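Nitroreductase (Bacteroides fragilis NCTC 9343, PDB 3EK3) probably acts as an FMN-dependent oxidoreductase of the nitroreductase family, with NAD or NADP as the likely nucleotide partner, and binds flavin mononucleotide. Local coordinates at residues Ile33-Gly37 against Asn119-Ala124; Leu60-Asn64 against Tyr88-Tyr92; Lys68-Ala72 against Arg82-Tyr88; Gly128-Ile134 against Gly163-Tyr169. All blocks are in the same frame, centred on the assembly; numbering follows the deposited sequence.

How the contacts relate
All four contacts lie in the nitroreductase fold. Contact 1 opens at 33-37 on helix 27-38. Contact 2 opens at 60-64 and contact 3 at 68-72, both on helix 57-72. Contact 3 closes at 82-88, within the loop of contact 2, which closes at 88-92. They share Y88 and fasten the segment after helix 77-83 to helix 57-72. Contact 1 closes at 119-124 and encloses both. Contact 4 follows in series, pairing 128-134 with 163-169. No loops cross. Contact 1 joins two helices beside the sheet, and contact 4 two of its strands; they meet at F121, S131 and W133. Contacts 2 and 3 lie across the chain's centre from contact 1. Contacts 2 and 4 both reach FMN.

Contact 1 of 4, residues Ile33-Gly37 against Asn119-Ala124; sequences ILEAG and NMFLAA
I33 packs on selenomethionine M120, A123 and A124 where helices 27-38 and 109-126 of the nitroreductase fold pass each other. The short helical segments run roughly antiparallel at 146°, with their axes 7.8 Å apart. The two branches of I33 divide the work. CG2 is anti to the backbone N and lies 3.8 Å from M120 CB, while the CG1 arm sets CD1 3.8 Å from A124 CB. The side chains of I33 and M120 cross at about a right angle. L34 starts out away from the partner helix, but its end turns back, and CD2 reaches the CE methyl of M120. L34 also packs on I186 of the second subunit.

A36 faces the other helix directly. Its CB is 3.5 Å from A123 CB, two methyls meeting in the close interface. The A36 carbonyl also takes a hydrogen bond from the N119 amide, with ND2 3.0 Å from A36 O. The donor sits above the carbonyl plane, and the N-H points at the oxygen with an angle of 150°. This adds one polar link to an otherwise apolar, buried contact. N119 and A123 also touch the second subunit, at its L122 and L8. G37 has no side chain, and M120 runs past it in an extended chain: M120 CG is 3.8 Å from G37 CA, and CE is 3.9 Å from the same atom.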
# COMPACT_ATOMS: atom_id res chain seq x y z
N ILE A 33 -13.30 -9.67 -0.19
CA ILE A 33 -12.29 -8.75 -0.73
C ILE A 33 -12.34 -7.40 0.01
O ILE A 33 -11.32 -6.86 0.40
CB ILE A 33 -12.50 -8.54 -2.25
CG1 ILE A 33 -12.13 -9.81 -3.02
CG2 ILE A 33 -11.70 -7.38 -2.77
CD1 ILE A 33 -12.65 -9.83 -4.48
N LEU A 34 -13.54 -6.88 0.23
CA LEU A 34 -13.66 -5.62 0.93
C LEU A 34 -13.21 -5.73 2.38
O LEU A 34 -12.61 -4.81 2.91
CB LEU A 34 -15.08 -5.08 0.87
CG LEU A 34 -15.54 -4.69 -0.53
CD1 LEU A 34 -17.10 -4.59 -0.52
CD2 LEU A 34 -14.87 -3.37 -1.01
N GLU A 35 -13.53 -6.86 3.00
CA GLU A 35 -13.12 -7.10 4.38
C GLU A 35 -11.59 -7.12 4.44
O GLU A 35 -10.99 -6.64 5.39
CB GLU A 35 -13.69 -8.41 4.89
CG GLU A 35 -13.24 -8.78 6.32
CD GLU A 35 -13.81 -10.10 6.78
OE1 GLU A 35 -13.71 -11.10 6.04
OE2 GLU A 35 -14.36 -10.16 7.89
N ALA A 36 -10.96 -7.69 3.42
CA ALA A 36 -9.50 -7.78 3.39
C ALA A 36 -8.90 -6.37 3.38
O ALA A 36 -7.96 -6.13 4.13
CB ALA A 36 -9.01 -8.62 2.20
N GLY A 37 -9.46 -5.47 2.56
CA GLY A 37 -9.08 -4.05 2.58
C GLY A 37 -9.25 -3.41 3.96
O GLY A 37 -8.37 -2.67 4.43
N ASN A 119 -4.20 -5.40 -0.15
CA ASN A 119 -4.97 -6.52 0.44
C ASN A 119 -6.09 -7.02 -0.48
O ASN A 119 -6.30 -8.22 -0.65
CB ASN A 119 -5.55 -6.10 1.81
CG ASN A 119 -4.54 -6.19 2.92
OD1 ASN A 119 -3.36 -6.50 2.67
ND2 ASN A 119 -4.98 -5.94 4.16
N MSE A 120 -6.84 -6.09 -1.04
CA MSE A 120 -7.96 -6.40 -1.93
C MSE A 120 -7.49 -7.15 -3.17
O MSE A 120 -8.10 -8.17 -3.54
CB MSE A 120 -8.67 -5.10 -2.32
CG MSE A 120 -9.47 -4.51 -1.21
SE MSE A 120 -10.66 -3.11 -1.93
CE MSE A 120 -11.05 -2.23 -0.24
N PHE A 121 -6.39 -6.69 -3.78
CA PHE A 121 -5.79 -7.38 -4.95
C PHE A 121 -5.46 -8.83 -4.61
O PHE A 121 -5.76 -9.77 -5.35
CB PHE A 121 -4.49 -6.74 -5.41
CG PHE A 121 -4.62 -5.34 -6.02
CD1 PHE A 121 -5.79 -4.90 -6.69
CD2 PHE A 121 -3.51 -4.51 -6.02
CE1 PHE A 121 -5.83 -3.60 -7.26
CE2 PHE A 121 -3.54 -3.23 -6.61
CZ PHE A 121 -4.71 -2.79 -7.23
N LEU A 122 -4.81 -8.99 -3.45
CA LEU A 122 -4.38 -10.31 -3.01
C LEU A 122 -5.55 -11.21 -2.63
O LEU A 122 -5.62 -12.38 -3.02
CB LEU A 122 -3.37 -10.17 -1.87
CG LEU A 122 -2.05 -9.50 -2.25
CD1 LEU A 122 -1.13 -9.27 -1.01
CD2 LEU A 122 -1.28 -10.25 -3.35
N ALA A 123 -6.52 -10.64 -1.92
CA ALA A 123 -7.77 -11.32 -1.64
C ALA A 123 -8.42 -11.78 -2.96
O ALA A 123 -8.85 -12.91 -3.09
CB ALA A 123 -8.68 -10.40 -0.85
N ALA A 124 -8.52 -10.86 -3.92
CA ALA A 124 -9.14 -11.17 -5.21
C ALA A 124 -8.39 -12.28 -5.91
O ALA A 124 -9.00 -13.24 -6.37
CB ALA A 124 -9.19 -9.93 -6.08

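Contact 2 of 4, residues Leu60-Asn64 against Tyr88-Tyr92. With FMN (flavin mononucleotide), chain B.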
# COMPACT_ATOMS: atom_id res chain seq x y z
N LEU A 60 -21.11 2.99 -13.54
CA LEU A 60 -19.68 2.99 -13.90
C LEU A 60 -19.43 3.77 -15.20
O LEU A 60 -18.51 4.55 -15.30
CB LEU A 60 -19.16 1.57 -14.00
CG LEU A 60 -19.04 0.89 -12.66
CD1 LEU A 60 -18.81 -0.64 -12.91
CD2 LEU A 60 -17.99 1.55 -11.74
N GLU A 61 -20.30 3.55 -16.19
CA GLU A 61 -20.19 4.23 -17.45
C GLU A 61 -20.38 5.73 -17.29
O GLU A 61 -19.64 6.52 -17.86
CB GLU A 61 -21.17 3.61 -18.46
CG GLU A 61 -20.80 2.17 -18.79
CD GLU A 61 -21.62 1.56 -19.92
OE1 GLU A 61 -22.62 2.19 -20.37
OE2 GLU A 61 -21.24 0.44 -20.36
N GLU A 62 -21.35 6.15 -16.48
CA GLU A 62 -21.57 7.56 -16.22
C GLU A 62 -20.35 8.23 -15.54
O GLU A 62 -19.98 9.36 -15.87
CB GLU A 62 -22.84 7.77 -15.36
CG GLU A 62 -24.13 7.48 -16.11
CD GLU A 62 -25.39 7.83 -15.33
OE1 GLU A 62 -25.35 7.88 -14.08
OE2 GLU A 62 -26.42 8.16 -15.99
N LEU A 63 -19.79 7.55 -14.56
CA LEU A 63 -18.61 8.03 -13.84
C LEU A 63 -17.43 8.18 -14.81
O LEU A 63 -16.73 9.20 -14.82
CB LEU A 63 -18.27 7.06 -12.73
CG LEU A 63 -17.00 7.35 -11.93
CD1 LEU A 63 -17.07 8.72 -11.31
CD2 LEU A 63 -16.78 6.26 -10.83
N ASN A 64 -17.24 7.18 -15.66
CA ASN A 64 -16.21 7.26 -16.69
C ASN A 64 -16.42 8.44 -17.63
O ASN A 64 -15.46 9.14 -17.97
CB ASN A 64 -16.10 5.92 -17.44
CG ASN A 64 -14.96 5.90 -18.44
OD1 ASN A 64 -13.79 5.88 -18.06
ND2 ASN A 64 -15.30 5.93 -19.72
N TYR A 88 -12.44 5.06 -24.74
CA TYR A 88 -11.68 5.01 -23.51
C TYR A 88 -12.54 4.68 -22.31
O TYR A 88 -13.58 5.34 -22.11
CB TYR A 88 -11.00 6.35 -23.27
CG TYR A 88 -10.23 6.35 -21.98
CD1 TYR A 88 -9.04 5.64 -21.86
CD2 TYR A 88 -10.71 7.03 -20.87
CE1 TYR A 88 -8.34 5.64 -20.65
CE2 TYR A 88 -10.01 7.05 -19.68
CZ TYR A 88 -8.84 6.35 -19.58
OH TYR A 88 -8.15 6.37 -18.39
N CYS A 89 -12.14 3.66 -21.56
CA CYS A 89 -12.79 3.27 -20.31
C CYS A 89 -11.69 3.00 -19.30
O CYS A 89 -10.95 2.03 -19.42
CB CYS A 89 -13.63 2.02 -20.49
SG CYS A 89 -14.45 1.52 -19.01
N CYS A 90 -11.57 3.88 -18.30
CA CYS A 90 -10.48 3.78 -17.35
C CYS A 90 -10.50 2.48 -16.56
O CYS A 90 -9.44 2.02 -16.15
CB CYS A 90 -10.43 4.99 -16.41
SG CYS A 90 -11.83 5.16 -15.26
N TYR A 91 -11.66 1.87 -16.39
CA TYR A 91 -11.76 0.64 -15.59
C TYR A 91 -11.90 -0.62 -16.44
O TYR A 91 -12.19 -1.71 -15.93
CB TYR A 91 -12.89 0.73 -14.52
CG TYR A 91 -14.25 0.89 -15.13
CD1 TYR A 91 -14.71 2.13 -15.49
CD2 TYR A 91 -15.04 -0.19 -15.42
CE1 TYR A 91 -15.91 2.30 -16.10
CE2 TYR A 91 -16.25 -0.03 -16.03
CZ TYR A 91 -16.69 1.22 -16.37
OH TYR A 91 -17.91 1.43 -17.02
N TYR A 92 -11.65 -0.49 -17.74
CA TYR A 92 -11.58 -1.65 -18.63
C TYR A 92 -12.84 -2.52 -18.67
O TYR A 92 -12.75 -3.70 -18.92
CB TYR A 92 -10.35 -2.51 -18.28
CG TYR A 92 -9.08 -1.69 -18.22
CD1 TYR A 92 -8.58 -1.08 -19.35
CD2 TYR A 92 -8.40 -1.54 -17.03
CE1 TYR A 92 -7.40 -0.32 -19.31
CE2 TYR A 92 -7.24 -0.78 -16.96
CZ TYR A 92 -6.74 -0.16 -18.10
OH TYR A 92 -5.58 0.59 -18.03
N1 FMN B . -2.79 0.23 -14.15
C2 FMN B . -3.74 0.75 -15.00
O2 FMN B . -4.13 0.09 -15.97
N3 FMN B . -4.24 2.02 -14.83
C4 FMN B . -3.81 2.78 -13.80
O4 FMN B . -4.44 3.82 -13.56
C4A FMN B . -2.85 2.26 -12.92
N5 FMN B . -2.41 3.01 -11.86
C5A FMN B . -1.50 2.52 -10.96
C6 FMN B . -1.11 3.30 -9.87
C7 FMN B . -0.22 2.82 -8.92
C7M FMN B . 0.05 3.59 -7.63
C8 FMN B . 0.25 1.50 -9.05
C8M FMN B . 0.82 0.81 -7.83
C9 FMN B . -0.14 0.72 -10.13
C9A FMN B . -1.02 1.20 -11.09
N10 FMN B . -1.43 0.44 -12.20
C10 FMN B . -2.37 0.95 -13.07
C1' FMN B . -0.95 -0.98 -12.39
C2' FMN B . 0.52 -0.99 -12.83
O2' FMN B . 0.62 -0.62 -14.19
C3' FMN B . 1.03 -2.41 -12.66
O3' FMN B . 1.10 -2.69 -11.28
C4' FMN B . 2.44 -2.61 -13.26
O4' FMN B . 2.40 -2.50 -14.67
C5' FMN B . 3.01 -3.97 -12.87
O5' FMN B . 2.20 -5.01 -13.41
P FMN B . 1.53 -6.16 -12.48
O1P FMN B . 2.59 -6.72 -11.62
O2P FMN B . 0.80 -7.15 -13.41
O3P FMN B . 0.56 -5.49 -11.54
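N64 uses both ends of its side-chain amide to grip the backbone of the loop 88-92. OD1 accepts from C90 N at 3.0 Å with a nearly straight N-H (172°), although the donor stands above the amide carbonyl plane. ND2 gives a hydrogen bond to Y88 O at 3.0 Å, and that oxygen lies in the amide plane of N64. CG is anti to the backbone N (chi1 -175°), which carries the amide from the helix across to the loop. The loop forms a type I beta turn from C89 to Y92, closed by Y92 N to C89 O.

Y91 reaches back to the helix. The edge of its ring meets N64 CB, at 3.9 Å from CE1. Its phenol end lies against L60: L60 CB is 3.3 Å from Y91 OH and 3.4 Å from Y91 CZ. L60 and Y91 also pack on L97 of strand 96-102.

Y92 turns to the flavin, and its OH donates to FMN O2 at 2.6 Å. The N64 amide, its rotation fixed by two bonds, binds a backbone N-H inside the turn and the carbonyl just before it, and so probably sets this flavin-binding tyrosine from the second shell.

Contact 3 of 4, residues Lys68-Ala72 against Arg82-Tyr88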
# COMPACT_ATOMS: atom_id res chain seq x y z
N LYS A 68 -13.78 11.40 -18.19
CA LYS A 68 -13.45 11.90 -19.53
C LYS A 68 -13.71 13.40 -19.65
O LYS A 68 -12.89 14.14 -20.22
CB LYS A 68 -14.23 11.11 -20.60
CG LYS A 68 -13.71 9.68 -20.78
CD LYS A 68 -14.58 8.82 -21.69
CE LYS A 68 -15.17 9.56 -22.86
NZ LYS A 68 -16.09 8.68 -23.69
N GLY A 69 -14.84 13.86 -19.11
CA GLY A 69 -15.14 15.28 -19.15
C GLY A 69 -14.09 16.16 -18.48
O GLY A 69 -13.78 17.27 -18.99
N ALA A 70 -13.57 15.69 -17.34
CA ALA A 70 -12.48 16.36 -16.61
C ALA A 70 -11.21 16.37 -17.47
O ALA A 70 -10.59 17.40 -17.69
CB ALA A 70 -12.22 15.65 -15.26
N PHE A 71 -10.86 15.19 -17.99
CA PHE A 71 -9.71 15.08 -18.91
C PHE A 71 -9.83 15.97 -20.15
O PHE A 71 -8.82 16.52 -20.61
CB PHE A 71 -9.51 13.62 -19.34
CG PHE A 71 -8.97 12.73 -18.29
CD1 PHE A 71 -8.25 13.20 -17.21
CD2 PHE A 71 -9.14 11.35 -18.40
CE1 PHE A 71 -7.74 12.32 -16.25
CE2 PHE A 71 -8.64 10.49 -17.46
CZ PHE A 71 -7.94 10.97 -16.39
N ALA A 72 -11.04 16.12 -20.70
CA ALA A 72 -11.24 16.98 -21.87
C ALA A 72 -10.82 18.42 -21.56
O ALA A 72 -10.42 19.16 -22.46
CB ALA A 72 -12.70 16.93 -22.37
N ARG A 82 -7.90 11.03 -24.18
CA ARG A 82 -8.85 10.19 -23.45
C ARG A 82 -10.21 10.87 -23.33
O ARG A 82 -11.26 10.24 -23.47
CB ARG A 82 -8.35 9.93 -22.04
CG ARG A 82 -7.16 9.04 -21.95
CD ARG A 82 -6.74 9.03 -20.48
NE ARG A 82 -5.58 8.18 -20.22
CZ ARG A 82 -4.99 8.10 -19.03
NH1 ARG A 82 -5.41 8.83 -18.00
NH2 ARG A 82 -3.94 7.31 -18.89
N GLY A 83 -10.19 12.18 -23.07
CA GLY A 83 -11.40 12.90 -22.80
C GLY A 83 -12.30 12.97 -24.01
O GLY A 83 -13.50 13.02 -23.87
N HIS A 84 -11.70 12.98 -25.20
CA HIS A 84 -12.45 13.10 -26.46
C HIS A 84 -12.65 11.76 -27.15
O HIS A 84 -13.21 11.72 -28.24
CB HIS A 84 -11.76 14.09 -27.39
CG HIS A 84 -11.90 15.49 -26.92
ND1 HIS A 84 -13.11 16.15 -26.91
CD2 HIS A 84 -11.00 16.36 -26.41
CE1 HIS A 84 -12.94 17.37 -26.44
NE2 HIS A 84 -11.66 17.52 -26.13
N SER A 85 -12.20 10.70 -26.50
CA SER A 85 -12.39 9.33 -27.00
C SER A 85 -13.85 8.91 -26.88
O SER A 85 -14.54 9.33 -25.98
CB SER A 85 -11.54 8.35 -26.20
OG SER A 85 -11.70 7.02 -26.68
N GLU A 86 -14.28 8.04 -27.79
CA GLU A 86 -15.61 7.40 -27.69
C GLU A 86 -15.46 6.00 -27.14
O GLU A 86 -16.46 5.30 -26.96
CB GLU A 86 -16.29 7.35 -29.05
CG GLU A 86 -16.75 8.67 -29.60
CD GLU A 86 -17.80 9.36 -28.73
OE1 GLU A 86 -18.64 8.67 -28.12
OE2 GLU A 86 -17.79 10.60 -28.66
N THR A 87 -14.24 5.57 -26.86
CA THR A 87 -14.00 4.19 -26.44
C THR A 87 -13.23 4.06 -25.11
O THR A 87 -13.35 3.04 -24.43
CB THR A 87 -13.25 3.43 -27.54
OG1 THR A 87 -11.96 4.02 -27.71
CG2 THR A 87 -14.02 3.52 -28.85
N TYR A 88 -12.44 5.06 -24.74
CA TYR A 88 -11.68 5.01 -23.51
C TYR A 88 -12.54 4.68 -22.31
O TYR A 88 -13.58 5.34 -22.11
CB TYR A 88 -11.00 6.35 -23.27
CG TYR A 88 -10.23 6.35 -21.98
CD1 TYR A 88 -9.04 5.64 -21.86
CD2 TYR A 88 -10.71 7.03 -20.87
CE1 TYR A 88 -8.34 5.64 -20.65
CE2 TYR A 88 -10.01 7.05 -19.68
CZ TYR A 88 -8.84 6.35 -19.58
OH TYR A 88 -8.15 6.37 -18.39
O HOH W 1 -15.58 6.02 -23.74
O HOH W 2 -18.28 9.93 -25.41
O HOH W 3 -11.64 20.01 -24.78
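K68 crosses the loop at the end of helix 77-83, and its amine makes most of the polar links. NZ donates to S85 O at 2.8 Å. Water 1 bridges NZ to Y88 O, with 2.7 Å to each atom, and water 2 lies between NZ and E86 OE1. NZ also forms a salt bridge with E65. The lysine chain is bent at chi3 (37°), which brings NZ round to S85. S85 OG accepts from the backbone N of T87 and Y88, an ST turn and an ST motif. A third water joins A72 O and H84 NE2.

In the packing, G83 brings its CA to 3.2 Å from K68 O and against F71 CB. K68 CG meets the edge of the Y88 ring at CD2, the side chains sliding past in opposite directions. A72 CB lies over a face of the H84 ring in a CH-pi contact.

R82 makes the arginine-aromatic contacts. Its guanidinium edge meets the F71 ring, NH1 3.7 Å from F71 CE2, planes 53° apart. R82 CG covers the centre of one Y88 face. The lysine amine has a carbonyl, two waters and a carboxylate around it, which would be expected to stabilise its charge.

Contact 4 of 4, residues Gly128-Ile134 against Gly163-Tyr169. With FMN (flavin mononucleotide), chain B.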
# COMPACT_ATOMS: atom_id res chain seq x y z
N GLY A 128 -9.58 -16.29 -7.39
CA GLY A 128 -9.67 -16.34 -8.85
C GLY A 128 -10.27 -15.15 -9.58
O GLY A 128 -10.67 -15.25 -10.74
N ILE A 129 -10.28 -14.02 -8.87
CA ILE A 129 -10.84 -12.77 -9.35
C ILE A 129 -9.72 -11.83 -9.77
O ILE A 129 -8.81 -11.54 -8.99
CB ILE A 129 -11.72 -12.15 -8.24
CG1 ILE A 129 -13.02 -12.94 -8.12
CG2 ILE A 129 -11.96 -10.65 -8.50
CD1 ILE A 129 -13.82 -12.65 -6.86
N ALA A 130 -9.76 -11.40 -11.03
CA ALA A 130 -8.78 -10.46 -11.58
C ALA A 130 -9.01 -9.09 -11.01
O ALA A 130 -10.13 -8.74 -10.62
CB ALA A 130 -8.89 -10.39 -13.13
N SER A 131 -7.95 -8.29 -11.02
CA SER A 131 -8.00 -6.92 -10.51
C SER A 131 -7.00 -6.03 -11.20
O SER A 131 -6.12 -6.50 -11.94
CB SER A 131 -7.76 -6.92 -9.00
OG SER A 131 -6.44 -7.40 -8.70
N CYS A 132 -7.19 -4.74 -11.02
CA CYS A 132 -6.24 -3.71 -11.47
C CYS A 132 -6.41 -2.42 -10.69
O CYS A 132 -7.54 -2.05 -10.38
CB CYS A 132 -6.48 -3.42 -12.97
SG CYS A 132 -5.18 -2.51 -13.85
N TRP A 133 -5.30 -1.73 -10.42
CA TRP A 133 -5.33 -0.37 -9.89
C TRP A 133 -5.84 0.52 -11.00
O TRP A 133 -5.29 0.54 -12.08
CB TRP A 133 -3.91 0.09 -9.50
CG TRP A 133 -3.89 1.36 -8.72
CD1 TRP A 133 -4.24 2.60 -9.15
CD2 TRP A 133 -3.45 1.51 -7.36
NE1 TRP A 133 -4.08 3.51 -8.14
CE2 TRP A 133 -3.58 2.88 -7.03
CE3 TRP A 133 -2.94 0.63 -6.41
CZ2 TRP A 133 -3.26 3.36 -5.77
CZ3 TRP A 133 -2.61 1.11 -5.16
CH2 TRP A 133 -2.75 2.48 -4.86
N ILE A 134 -6.87 1.30 -10.69
CA ILE A 134 -7.38 2.34 -11.57
C ILE A 134 -7.13 3.68 -10.87
O ILE A 134 -7.71 3.95 -9.82
CB ILE A 134 -8.90 2.10 -11.84
CG1 ILE A 134 -9.14 0.61 -12.25
CG2 ILE A 134 -9.40 3.07 -12.87
CD1 ILE A 134 -8.36 0.18 -13.52
N GLY A 163 -7.03 5.69 -4.72
CA GLY A 163 -6.95 4.68 -5.78
C GLY A 163 -8.25 3.91 -5.92
O GLY A 163 -9.11 3.99 -5.03
N CYS A 164 -8.41 3.24 -7.05
CA CYS A 164 -9.57 2.38 -7.24
C CYS A 164 -9.12 0.96 -7.64
O CYS A 164 -8.04 0.76 -8.20
CB CYS A 164 -10.55 2.95 -8.26
SG CYS A 164 -11.18 4.59 -7.91
N VAL A 165 -9.98 0.00 -7.34
CA VAL A 165 -9.77 -1.38 -7.67
C VAL A 165 -10.83 -1.90 -8.62
O VAL A 165 -11.99 -2.04 -8.22
CB VAL A 165 -9.83 -2.20 -6.37
CG1 VAL A 165 -9.64 -3.72 -6.59
CG2 VAL A 165 -8.81 -1.66 -5.31
N ALA A 166 -10.43 -2.23 -9.85
CA ALA A 166 -11.29 -2.94 -10.77
C ALA A 166 -11.31 -4.37 -10.33
O ALA A 166 -10.26 -4.91 -9.96
CB ALA A 166 -10.77 -2.85 -12.24
N LEU A 167 -12.49 -4.98 -10.39
CA LEU A 167 -12.61 -6.39 -10.06
C LEU A 167 -13.51 -7.11 -11.05
O LEU A 167 -14.53 -6.59 -11.49
CB LEU A 167 -13.21 -6.58 -8.66
CG LEU A 167 -12.47 -6.08 -7.42
CD1 LEU A 167 -13.43 -6.11 -6.25
CD2 LEU A 167 -11.20 -6.90 -7.12
N GLY A 168 -13.15 -8.36 -11.34
CA GLY A 168 -13.90 -9.18 -12.29
C GLY A 168 -13.18 -10.46 -12.63
O GLY A 168 -12.16 -10.80 -12.02
N TYR A 169 -13.69 -11.17 -13.62
CA TYR A 169 -12.98 -12.31 -14.17
C TYR A 169 -12.21 -11.89 -15.41
O TYR A 169 -12.73 -11.16 -16.26
CB TYR A 169 -13.94 -13.43 -14.51
CG TYR A 169 -14.70 -13.92 -13.32
CD1 TYR A 169 -14.09 -14.77 -12.39
CD2 TYR A 169 -16.02 -13.52 -13.09
CE1 TYR A 169 -14.79 -15.22 -11.28
CE2 TYR A 169 -16.72 -13.97 -11.99
CZ TYR A 169 -16.11 -14.81 -11.09
OH TYR A 169 -16.82 -15.25 -10.02
N1 FMN B . -2.79 0.23 -14.15
C2 FMN B . -3.74 0.75 -15.00
O2 FMN B . -4.13 0.09 -15.97
N3 FMN B . -4.24 2.02 -14.83
C4 FMN B . -3.81 2.78 -13.80
O4 FMN B . -4.44 3.82 -13.56
C4A FMN B . -2.85 2.26 -12.92
N5 FMN B . -2.41 3.01 -11.86
C5A FMN B . -1.50 2.52 -10.96
C6 FMN B . -1.11 3.30 -9.87
C7 FMN B . -0.22 2.82 -8.92
C7M FMN B . 0.05 3.59 -7.63
C8 FMN B . 0.25 1.50 -9.05
C8M FMN B . 0.82 0.81 -7.83
C9 FMN B . -0.14 0.72 -10.13
C9A FMN B . -1.02 1.20 -11.09
N10 FMN B . -1.43 0.44 -12.20
C10 FMN B . -2.37 0.95 -13.07
C1' FMN B . -0.95 -0.98 -12.39
C2' FMN B . 0.52 -0.99 -12.83
O2' FMN B . 0.62 -0.62 -14.19
C3' FMN B . 1.03 -2.41 -12.66
O3' FMN B . 1.10 -2.69 -11.28
C4' FMN B . 2.44 -2.61 -13.26
O4' FMN B . 2.40 -2.50 -14.67
C5' FMN B . 3.01 -3.97 -12.87
O5' FMN B . 2.20 -5.01 -13.41
P FMN B . 1.53 -6.16 -12.48
O1P FMN B . 2.59 -6.72 -11.62
O2P FMN B . 0.80 -7.15 -13.41
O3P FMN B . 0.56 -5.49 -11.54
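I134 leans on A166 from the neighbouring strand, with CG1 3.8 Å from A166 CB, and I134 CB lies 4.0 Å from C164 CB. C132 stands on the same face, its CB looking across to A166. S131, W133, V165 and L167 point to the other face. There S131 CB touches L167 CD2 at 3.9 Å, and helices 27-38 and 109-126 pack on this face, I33 on L167 and F121 on S131. The alternation is that of beta strands; edge strand 130-134 of the four-stranded sheet within this chain pairs antiparallel with strand 160-168. C132 pairs with A166 and I134 with C164 as hydrogen-bonded pairs. I134 N bonds C164 O at 2.8 Å, whereas A130 N to G168 O is weak.

With CG anti to the backbone N (chi1 -169°), the W133 indole swings out to the flavin. One face lies nearly parallel to the FMN ring system, about 20° between planes, with W133 CD1 3.3 Å from FMN C6. On the opposite face is C164 O. N135 OD1 accepts from NE1 and, with the flavin against the ring, would hold its rotation. W133 O approaches FMN C4A at 3.1 Å, and C132 SG lies 3.5 Å from FMN O2.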